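Local coordinates for ABC transporter substrate-binding protein-branched chain amino acid transport (Streptococcus pneumoniae, PDB 4GNR) that binds isoleucine and probably delivers branched-chain amino acids to an ABC transporter as its substrate-binding protein, at residues A26-E37 against S280-H291; K193-V202 against M219-G227. One frame throughout, in Å; residues are numbered along the deposited sequence.

How the contacts relate
Contact 1 and contact 2 lie in the two different lobes of a periplasmic-binding-protein fold, on opposite sides of the chain's centre, with their own centres about 34 Å apart and nearest atoms about 10 Å apart. Contact 1 pairs helix 21-40, which follows strand 7-14 of the five-stranded parallel sheet, with helix 281-297, reached only after the chain has passed through the other lobe. Contact 2 is local, joining strands 199-201 and 225-227 in the middle of the seven-stranded mixed sheet, and both its segments fall between those of contact 1 in sequence. Isoleucine is bound between the lobes: Phe282 of contact 1 touches it, whereas contact 2 belongs to the framework of the second lobe.

Contact 1: A26-E37 against S280-H291; sequences AEQKGAQLAVDE and STFAALAYDSVH. With ILE (isoleucine), chain B.
Glu37 OE1 is gripped by two donors: Tyr287 OH, 2.6 Å away, and a water that also lies 2.8 Å from His291 NE2. The phenol hydrogen bond uses the syn lone pair of OE1, with carboxylate and ring planes almost perpendicular at 89°. Tyr287 suits this place because its ring is long enough to cross the interface; with CG anti to the backbone N (chi1 -179°), it enters as a knob among Gly30, Leu33, Ala34 and Glu37. Gly30 O lies at the ring edge, and Ala34 CB packs 3.6 Å from CD2.

Farther along, the helices run side by side at 38°, with their axes only 7.0 Å apart. Small residues permit this: Gly30, having no side chain, lets the two backbones come so close that its CA lies 3.5 Å from Ala283 O in a CA-H...O contact. Ala286 CB rests on the backbone of Glu27, and the two methyls of branched Val290 divide their work, CG2 meeting Ala31 CB at 3.5 Å while CG1 reaches Ala34 and Val35.

Toward the ligand, in the conformer described, Ser280 OG accepts from Phe282 N and caps the second helix, beside Ala26 CB. The extended side chain of Glu27 passes Phe282 at a slant, its OE2 3.4 Å from Phe282 CB; that oxygen is hydrogen-bonded to Ser106 of the pocket. The Phe282 ring takes isoleucine CD1 over one face, 3.6 Å from CE1, and carries Thr281 CG2 over the other. An apolar aromatic surface matches the ligand's aliphatic end, while the buried Glu27 carboxylate, having a hydroxyl partner, ties the first helix to the pocket wall. The chemistry is thus graded, from a water-bridged polar end through close alanine and glycine packing to a hydrophobic wall for the bound side chain.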
loop_
_atom_site.group_PDB
_atom_site.type_symbol
_atom_site.label_atom_id
_atom_site.label_comp_id
_atom_site.label_asym_id
_atom_site.label_seq_id
_atom_site.Cartn_x
_atom_site.Cartn_y
_atom_site.Cartn_z
ATOM N N ALA A 26 -3.132 4.979 8.405
ATOM C CA ALA A 26 -2.402 5.956 7.580
ATOM C C ALA A 26 -3.340 6.491 6.481
ATOM O O ALA A 26 -3.361 7.684 6.180
ATOM C CB ALA A 26 -1.181 5.323 6.959
ATOM N N GLU A 27 -4.088 5.584 5.857
ATOM C CA GLU A 27 -4.999 5.974 4.774
ATOM C C GLU A 27 -6.144 6.839 5.296
ATOM O O GLU A 27 -6.528 7.816 4.656
ATOM C CB GLU A 27 -5.463 4.760 3.986
ATOM C CG GLU A 27 -4.270 4.113 3.309
ATOM C CD GLU A 27 -4.567 3.089 2.259
ATOM O OE1 GLU A 27 -5.680 2.884 1.778
ATOM O OE2 GLU A 27 -3.498 2.456 1.861
ATOM N N GLN A 28 -6.688 6.477 6.456
ATOM C CA GLN A 28 -7.722 7.282 7.094
ATOM C C GLN A 28 -7.208 8.729 7.278
ATOM O O GLN A 28 -7.903 9.702 6.971
ATOM C CB GLN A 28 -8.087 6.653 8.446
ATOM C CG GLN A 28 -9.089 7.434 9.264
ATOM C CD GLN A 28 -9.174 6.862 10.685
ATOM O OE1 GLN A 28 -8.172 6.435 11.273
ATOM N NE2 GLN A 28 -10.360 6.870 11.240
ATOM N N LYS A 29 -5.994 8.848 7.816
ATOM C CA LYS A 29 -5.421 10.185 8.069
ATOM C C LYS A 29 -5.186 10.955 6.775
ATOM O O LYS A 29 -5.478 12.162 6.698
ATOM C CB LYS A 29 -4.140 10.087 8.895
ATOM C CG LYS A 29 -4.412 9.714 10.362
ATOM C CD LYS A 29 -3.134 9.535 11.178
ATOM C CE LYS A 29 -3.411 9.005 12.582
ATOM N NZ LYS A 29 -2.168 8.592 13.276
ATOM N N GLY A 30 -4.610 10.299 5.769
ATOM C CA GLY A 30 -4.366 11.011 4.510
ATOM C C GLY A 30 -5.673 11.411 3.802
ATOM O O GLY A 30 -5.798 12.523 3.278
ATOM N N ALA A 31 -6.633 10.481 3.780
ATOM C CA ALA A 31 -7.926 10.742 3.151
ATOM C C ALA A 31 -8.675 11.865 3.873
ATOM O O ALA A 31 -9.251 12.747 3.241
ATOM C CB ALA A 31 -8.747 9.457 3.111
ATOM N N GLN A 32 -8.682 11.809 5.198
ATOM C CA GLN A 32 -9.402 12.838 5.962
ATOM C C GLN A 32 -8.757 14.219 5.771
ATOM O O GLN A 32 -9.461 15.234 5.735
ATOM C CB GLN A 32 -9.481 12.472 7.443
ATOM C CG GLN A 32 -10.400 13.419 8.220
ATOM C CD GLN A 32 -11.863 13.292 7.819
ATOM O OE1 GLN A 32 -12.432 12.199 7.873
ATOM N NE2 GLN A 32 -12.491 14.406 7.472
ATOM N N LEU A 33 -7.419 14.262 5.677
ATOM C CA LEU A 33 -6.730 15.536 5.432
ATOM C C LEU A 33 -7.221 16.129 4.100
ATOM O O LEU A 33 -7.518 17.324 4.014
ATOM C CB LEU A 33 -5.226 15.333 5.417
ATOM C CG LEU A 33 -4.374 16.570 5.143
ATOM C CD1 LEU A 33 -4.585 17.623 6.224
ATOM C CD2 LEU A 33 -2.913 16.178 4.982
ATOM N N ALA A 34 -7.279 15.306 3.057
ATOM C CA ALA A 34 -7.759 15.775 1.759
ATOM C C ALA A 34 -9.201 16.296 1.879
ATOM O O ALA A 34 -9.521 17.362 1.344
ATOM C CB ALA A 34 -7.659 14.674 0.724
ATOM N N VAL A 35 -10.080 15.519 2.529
ATOM C CA VAL A 35 -11.471 15.960 2.688
ATOM C C VAL A 35 -11.534 17.318 3.396
ATOM O O VAL A 35 -12.254 18.222 2.993
ATOM C CB VAL A 35 -12.316 14.918 3.432
ATOM C CG1 VAL A 35 -13.648 15.514 3.815
ATOM C CG2 VAL A 35 -12.481 13.675 2.574
ATOM N N ASP A 36 -10.806 17.432 4.494
ATOM C CA ASP A 36 -10.822 18.685 5.271
ATOM C C ASP A 36 -10.418 19.871 4.420
ATOM O O ASP A 36 -11.023 20.952 4.496
ATOM C CB ASP A 36 -9.944 18.553 6.511
ATOM C CG ASP A 36 -10.515 17.591 7.557
ATOM O OD1 ASP A 36 -11.698 17.190 7.496
ATOM O OD2 ASP A 36 -9.750 17.317 8.489
ATOM N N GLU A 37 -9.363 19.703 3.647
ATOM C CA GLU A 37 -8.878 20.785 2.791
ATOM C C GLU A 37 -9.869 21.142 1.704
ATOM O O GLU A 37 -10.137 22.320 1.453
ATOM C CB GLU A 37 -7.531 20.422 2.189
ATOM C CG GLU A 37 -6.427 20.352 3.230
ATOM C CD GLU A 37 -5.093 19.912 2.649
ATOM O OE1 GLU A 37 -5.109 19.387 1.521
ATOM O OE2 GLU A 37 -4.055 20.022 3.348
ATOM N N SER A 280 3.173 8.064 5.749
ATOM C CA SER A 280 3.732 6.964 4.958
ATOM C C SER A 280 3.183 7.092 3.522
ATOM O O SER A 280 2.274 7.879 3.226
ATOM C CB SER A 280 3.367 5.582 5.450
ATOM O OG SER A 280 2.056 5.256 5.116
ATOM N N THR A 281 3.720 6.244 2.652
ATOM C CA THR A 281 3.279 6.169 1.267
ATOM C C THR A 281 1.775 5.901 1.205
ATOM O O THR A 281 1.137 6.294 0.217
ATOM C CB THR A 281 4.052 5.044 0.511
ATOM O OG1 THR A 281 3.745 5.099 -0.873
ATOM C CG2 THR A 281 3.794 3.670 1.050
ATOM N N PHE A 282 1.200 5.217 2.200
ATOM C CA PHE A 282 -0.222 4.901 2.158
ATOM C C PHE A 282 -1.072 6.132 2.447
ATOM O O PHE A 282 -2.137 6.293 1.856
ATOM C CB PHE A 282 -0.516 3.701 3.048
ATOM C CG PHE A 282 0.299 2.507 2.620
ATOM C CD1 PHE A 282 0.211 2.039 1.317
ATOM C CD2 PHE A 282 1.175 1.876 3.472
ATOM C CE1 PHE A 282 1.009 0.981 0.864
ATOM C CE2 PHE A 282 1.955 0.793 3.038
ATOM C CZ PHE A 282 1.879 0.359 1.730
ATOM N N ALA A 283 -0.627 6.994 3.371
ATOM C CA ALA A 283 -1.331 8.268 3.584
ATOM C C ALA A 283 -1.308 9.096 2.284
ATOM O O ALA A 283 -2.316 9.717 1.925
ATOM C CB ALA A 283 -0.699 9.064 4.710
ATOM N N ALA A 284 -0.154 9.130 1.607
ATOM C CA ALA A 284 -0.013 9.895 0.369
ATOM C C ALA A 284 -0.949 9.346 -0.728
ATOM O O ALA A 284 -1.642 10.105 -1.403
ATOM C CB ALA A 284 1.444 9.858 -0.083
ATOM N N LEU A 285 -0.960 8.023 -0.910
ATOM C CA LEU A 285 -1.842 7.418 -1.913
ATOM C C LEU A 285 -3.309 7.698 -1.600
ATOM O O LEU A 285 -4.085 7.980 -2.509
ATOM C CB LEU A 285 -1.612 5.905 -2.014
ATOM C CG LEU A 285 -0.325 5.484 -2.740
ATOM C CD1 LEU A 285 -0.002 4.031 -2.437
ATOM C CD2 LEU A 285 -0.426 5.698 -4.256
ATOM N N ALA A 286 -3.697 7.624 -0.323
ATOM C CA ALA A 286 -5.100 7.843 0.059
ATOM C C ALA A 286 -5.527 9.301 -0.167
ATOM O O ALA A 286 -6.660 9.573 -0.575
ATOM C CB ALA A 286 -5.331 7.424 1.485
ATOM N N TYR A 287 -4.617 10.231 0.118
ATOM C CA TYR A 287 -4.854 11.660 -0.123
ATOM C C TYR A 287 -5.159 11.857 -1.620
ATOM O O TYR A 287 -6.130 12.533 -2.002
ATOM C CB TYR A 287 -3.630 12.434 0.342
ATOM C CG TYR A 287 -3.699 13.929 0.205
ATOM C CD1 TYR A 287 -3.273 14.553 -0.953
ATOM C CD2 TYR A 287 -4.123 14.732 1.263
ATOM C CE1 TYR A 287 -3.265 15.945 -1.060
ATOM C CE2 TYR A 287 -4.115 16.124 1.173
ATOM C CZ TYR A 287 -3.679 16.719 0.011
ATOM O OH TYR A 287 -3.613 18.080 -0.125
ATOM N N ASP A 288 -4.333 11.275 -2.488
ATOM C CA ASP A 288 -4.577 11.352 -3.927
ATOM C C ASP A 288 -5.902 10.685 -4.316
ATOM O O ASP A 288 -6.610 11.209 -5.180
ATOM C CB ASP A 288 -3.429 10.762 -4.739
ATOM C CG ASP A 288 -2.256 11.715 -4.921
ATOM O OD1 ASP A 288 -2.334 12.889 -4.514
ATOM O OD2 ASP A 288 -1.265 11.258 -5.552
ATOM N N SER A 289 -6.236 9.540 -3.723
ATOM C CA SER A 289 -7.491 8.867 -4.056
ATOM C C SER A 289 -8.695 9.768 -3.767
ATOM O O SER A 289 -9.648 9.799 -4.560
ATOM C CB SER A 289 -7.639 7.535 -3.354
ATOM O OG SER A 289 -6.856 6.492 -3.924
ATOM N N VAL A 290 -8.677 10.474 -2.635
ATOM C CA VAL A 290 -9.783 11.398 -2.344
ATOM C C VAL A 290 -9.869 12.489 -3.411
ATOM O O VAL A 290 -10.953 12.818 -3.875
ATOM C CB VAL A 290 -9.680 11.986 -0.930
ATOM C CG1 VAL A 290 -10.646 13.154 -0.758
ATOM C CG2 VAL A 290 -9.919 10.912 0.101
ATOM N N HIS A 291 -8.729 13.088 -3.782
ATOM C CA HIS A 291 -8.760 14.115 -4.828
ATOM C C HIS A 291 -9.266 13.558 -6.154
ATOM O O HIS A 291 -9.983 14.258 -6.883
ATOM C CB HIS A 291 -7.391 14.780 -4.985
ATOM C CG HIS A 291 -7.164 15.849 -3.993
ATOM N ND1 HIS A 291 -7.702 17.099 -4.184
ATOM C CD2 HIS A 291 -6.524 15.880 -2.809
ATOM C CE1 HIS A 291 -7.388 17.873 -3.166
ATOM N NE2 HIS A 291 -6.666 17.166 -2.318
HETATM N N ILE B . -0.116 -3.638 -1.280
HETATM C CA ILE B . -0.572 -4.395 -0.080
HETATM C C ILE B . -1.862 -5.134 -0.417
HETATM O O ILE B . -2.382 -5.849 0.465
HETATM C CB ILE B . -0.560 -3.545 1.227
HETATM C CG1 ILE B . -1.213 -2.199 1.013
HETATM C CG2 ILE B . 0.914 -3.282 1.869
HETATM C CD1 ILE B . -1.296 -1.390 2.287
HETATM O OXT ILE B . -2.314 -5.016 -1.575
HETATM O O HOH W 1 -6.293 19.565 -0.899
#

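Contact 2: K193-V202 against M219-G227; sequences KGKDFDAIVV and MGIDKPIVG. With MG (magnesium ion), chain D.
Ile221 lays its CG2 methyl against the edge of the Phe197 ring, 3.9 Å from CZ, and the same methyl meets Ile200 CD1. Phe197 CG sits between its backbone N and carbonyl carbon (chi1 51°), which carries the ring back to the second segment; the Lys223 chain runs antiparallel to the Phe197 side chain, its CB near CE1. These apolar groups suit a buried corner, and the aliphatic part of Lys223 can pack here while its NZ hydrogen-bonds to a water.

At the surface, Lys193, fully extended, passes slantwise over Ile221 and gives NZ to Met219 O at 2.7 Å, in the carbonyl plane. This carbonyl comes just after helix 206-218, whose end is closed by a Schellman motif with Gly220, of positive phi, as C-prime. A lysine is apt there, since its charge probably complements the negative end of the helix dipole.

Pro224, with no N-H to donate, precedes the strand and packs CD 3.3 Å from Asp198 O. Its own carbonyl accepts from Ile200 N at 2.8 Å. Val226 N then donates to Ile200 O, and Val202 N to Val226 O at 2.9 Å, the last nearly straight at 171°. Ile200 and Ile225 occupy one face of the sheet, Val201 and Val226 the other; such beta-branched residues favour extended backbone and cover both faces. Val202 CG2 adds a 3.8 Å contact to Ile225 CG2.

Beyond the sheet, in the conformer described, Asp196 OD2 binds a magnesium ion at 2.1 Å and its OD1 accepts from one of the five waters that complete the shell. Another donates to Asp198 OD1; Asp198 OD2 is held by the backbone of Lys144 and Lys145. Strands 199-201 and 225-227 with helix 206-218 form a beta-alpha-beta crossover, the repeating unit of the alpha/beta lobes of periplasmic binding proteins.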
loop_
_atom_site.group_PDB
_atom_site.type_symbol
_atom_site.label_atom_id
_atom_site.label_comp_id
_atom_site.label_asym_id
_atom_site.label_seq_id
_atom_site.Cartn_x
_atom_site.Cartn_y
_atom_site.Cartn_z
ATOM N N LYS A 193 20.787 -19.099 8.798
ATOM C CA LYS A 193 22.047 -18.532 9.291
ATOM C C LYS A 193 23.350 -19.219 8.905
ATOM O O LYS A 193 24.385 -18.589 8.642
ATOM C CB LYS A 193 21.969 -18.413 10.810
ATOM C CG LYS A 193 23.157 -17.734 11.419
ATOM C CD LYS A 193 23.003 -17.657 12.914
ATOM C CE LYS A 193 24.198 -17.027 13.591
ATOM N NZ LYS A 193 24.014 -17.022 15.069
ATOM N N GLY A 194 23.270 -20.531 8.876
ATOM C CA GLY A 194 24.377 -21.413 8.564
ATOM C C GLY A 194 24.651 -21.587 7.097
ATOM O O GLY A 194 25.468 -22.434 6.722
ATOM N N LYS A 195 23.955 -20.824 6.270
ATOM C CA LYS A 195 24.139 -20.868 4.821
ATOM C C LYS A 195 24.644 -19.540 4.295
ATOM O O LYS A 195 24.291 -18.513 4.793
ATOM C CB LYS A 195 22.836 -21.135 4.096
ATOM C CG LYS A 195 22.174 -22.469 4.407
ATOM C CD LYS A 195 20.801 -22.592 3.749
ATOM C CE LYS A 195 20.151 -23.981 3.924
ATOM N NZ LYS A 195 20.897 -25.081 3.232
ATOM N N ASP A 196 25.540 -19.544 3.329
ATOM C CA ASP A 196 25.952 -18.266 2.831
ATOM C C ASP A 196 24.787 -17.799 1.965
ATOM O O ASP A 196 24.084 -18.585 1.320
ATOM C CB ASP A 196 27.173 -18.345 1.933
ATOM C CG ASP A 196 27.788 -16.969 1.647
ATOM O OD1 ASP A 196 27.498 -16.026 2.416
ATOM O OD2 ASP A 196 28.566 -16.844 0.672
ATOM N N PHE A 197 24.493 -16.526 2.062
ATOM C CA PHE A 197 23.442 -15.877 1.228
ATOM C C PHE A 197 23.861 -14.438 1.241
ATOM O O PHE A 197 24.608 -14.021 2.130
ATOM C CB PHE A 197 21.981 -16.075 1.669
ATOM C CG PHE A 197 21.761 -15.750 3.073
ATOM C CD1 PHE A 197 21.536 -14.456 3.479
ATOM C CD2 PHE A 197 21.831 -16.740 4.019
ATOM C CE1 PHE A 197 21.381 -14.166 4.806
ATOM C CE2 PHE A 197 21.686 -16.462 5.332
ATOM C CZ PHE A 197 21.461 -15.182 5.738
ATOM N N ASP A 198 23.366 -13.700 0.250
ATOM C CA ASP A 198 23.705 -12.296 0.097
ATOM C C ASP A 198 22.553 -11.375 0.501
ATOM O O ASP A 198 22.750 -10.193 0.705
ATOM C CB ASP A 198 24.077 -12.030 -1.367
ATOM C CG ASP A 198 25.236 -12.879 -1.842
ATOM O OD1 ASP A 198 26.205 -13.049 -1.089
ATOM O OD2 ASP A 198 25.208 -13.339 -3.005
ATOM N N ALA A 199 21.339 -11.909 0.573
ATOM C CA ALA A 199 20.157 -11.133 0.948
ATOM C C ALA A 199 19.023 -12.077 1.281
ATOM O O ALA A 199 19.037 -13.246 0.849
ATOM C CB ALA A 199 19.744 -10.182 -0.202
ATOM N N ILE A 200 18.076 -11.552 2.057
ATOM C CA ILE A 200 16.862 -12.277 2.398
ATOM C C ILE A 200 15.677 -11.428 1.872
ATOM O O ILE A 200 15.565 -10.270 2.233
ATOM C CB ILE A 200 16.663 -12.483 3.910
ATOM C CG1 ILE A 200 17.896 -13.128 4.548
ATOM C CG2 ILE A 200 15.426 -13.329 4.147
ATOM C CD1 ILE A 200 17.739 -13.340 6.064
ATOM N N VAL A 201 14.874 -12.002 0.997
ATOM C CA VAL A 201 13.689 -11.341 0.423
ATOM C C VAL A 201 12.486 -11.828 1.232
ATOM O O VAL A 201 12.276 -13.034 1.323
ATOM C CB VAL A 201 13.554 -11.662 -1.073
ATOM C CG1 VAL A 201 12.263 -11.103 -1.621
ATOM C CG2 VAL A 201 14.741 -11.082 -1.855
ATOM N N VAL A 202 11.719 -10.887 1.799
ATOM C CA VAL A 202 10.612 -11.199 2.700
ATOM C C VAL A 202 9.297 -10.547 2.267
ATOM O O VAL A 202 8.951 -9.458 2.710
ATOM C CB VAL A 202 10.935 -10.772 4.168
ATOM C CG1 VAL A 202 9.813 -11.199 5.135
ATOM C CG2 VAL A 202 12.289 -11.355 4.632
ATOM N N MET A 219 19.894 -12.689 16.116
ATOM C CA MET A 219 20.737 -13.875 16.072
ATOM C C MET A 219 21.977 -13.708 15.184
ATOM O O MET A 219 22.661 -14.683 14.860
ATOM C CB MET A 219 19.991 -15.157 15.768
ATOM C CG MET A 219 19.472 -15.224 14.389
ATOM S SD MET A 219 18.781 -16.863 13.978
ATOM C CE MET A 219 17.391 -16.913 15.089
ATOM N N GLY A 220 22.295 -12.475 14.817
ATOM C CA GLY A 220 23.520 -12.239 14.050
ATOM C C GLY A 220 23.490 -12.244 12.555
ATOM O O GLY A 220 24.542 -12.298 11.922
ATOM N N ILE A 221 22.293 -12.262 11.993
ATOM C CA ILE A 221 22.149 -12.191 10.532
ATOM C C ILE A 221 22.106 -10.700 10.208
ATOM O O ILE A 221 21.171 -10.001 10.597
ATOM C CB ILE A 221 20.888 -12.855 10.059
ATOM C CG1 ILE A 221 20.934 -14.353 10.360
ATOM C CG2 ILE A 221 20.703 -12.623 8.552
ATOM C CD1 ILE A 221 19.612 -15.058 10.129
ATOM N N ASP A 222 23.133 -10.245 9.489
ATOM C CA ASP A 222 23.310 -8.828 9.119
ATOM C C ASP A 222 23.077 -8.464 7.670
ATOM O O ASP A 222 22.996 -7.280 7.327
ATOM C CB ASP A 222 24.739 -8.402 9.492
ATOM C CG ASP A 222 24.972 -8.445 10.957
ATOM O OD1 ASP A 222 23.975 -8.307 11.690
ATOM O OD2 ASP A 222 26.140 -8.599 11.369
ATOM N N LYS A 223 22.987 -9.467 6.817
ATOM C CA LYS A 223 22.808 -9.253 5.383
ATOM C C LYS A 223 21.503 -8.510 5.072
ATOM O O LYS A 223 20.557 -8.498 5.865
ATOM C CB LYS A 223 22.843 -10.579 4.614
ATOM C CG LYS A 223 24.234 -11.213 4.430
ATOM C CD LYS A 223 25.172 -10.376 3.512
ATOM C CE LYS A 223 26.526 -10.986 3.311
ATOM N NZ LYS A 223 27.356 -10.118 2.430
ATOM N N PRO A 224 21.453 -7.861 3.898
ATOM C CA PRO A 224 20.243 -7.133 3.516
ATOM C C PRO A 224 18.967 -7.948 3.606
ATOM O O PRO A 224 18.946 -9.119 3.224
ATOM C CB PRO A 224 20.533 -6.764 2.055
ATOM C CG PRO A 224 22.032 -6.574 2.019
ATOM C CD PRO A 224 22.539 -7.696 2.912
ATOM N N ILE A 225 17.930 -7.299 4.137
ATOM C CA ILE A 225 16.545 -7.841 4.202
ATOM C C ILE A 225 15.756 -6.893 3.282
ATOM O O ILE A 225 15.775 -5.678 3.497
ATOM C CB ILE A 225 15.992 -7.965 5.599
ATOM C CG1 ILE A 225 16.827 -9.013 6.360
ATOM C CG2 ILE A 225 14.510 -8.377 5.551
ATOM C CD1 ILE A 225 16.465 -9.114 7.823
ATOM N N VAL A 226 15.084 -7.458 2.275
ATOM C CA VAL A 226 14.410 -6.686 1.240
ATOM C C VAL A 226 12.937 -7.035 1.184
ATOM O O VAL A 226 12.566 -8.212 1.151
ATOM C CB VAL A 226 15.074 -7.001 -0.122
ATOM C CG1 VAL A 226 14.508 -6.108 -1.237
ATOM C CG2 VAL A 226 16.591 -6.846 -0.053
ATOM N N GLY A 227 12.108 -6.003 1.159
ATOM C CA GLY A 227 10.675 -6.191 1.153
ATOM C C GLY A 227 9.949 -5.413 0.088
ATOM O O GLY A 227 10.493 -4.563 -0.618
HETATM MG MG MG D . 29.675 -15.079 0.207
HETATM O O HOH W 2 28.610 -13.830 1.441
HETATM O O HOH W 3 26.482 -9.626 -0.455
HETATM O O HOH W 4 28.285 -14.621 -1.179
HETATM O O HOH W 5 30.940 -15.474 2.032
HETATM O O HOH W 6 30.601 -16.167 -1.440
HETATM O O HOH W 7 30.865 -13.574 -0.387
#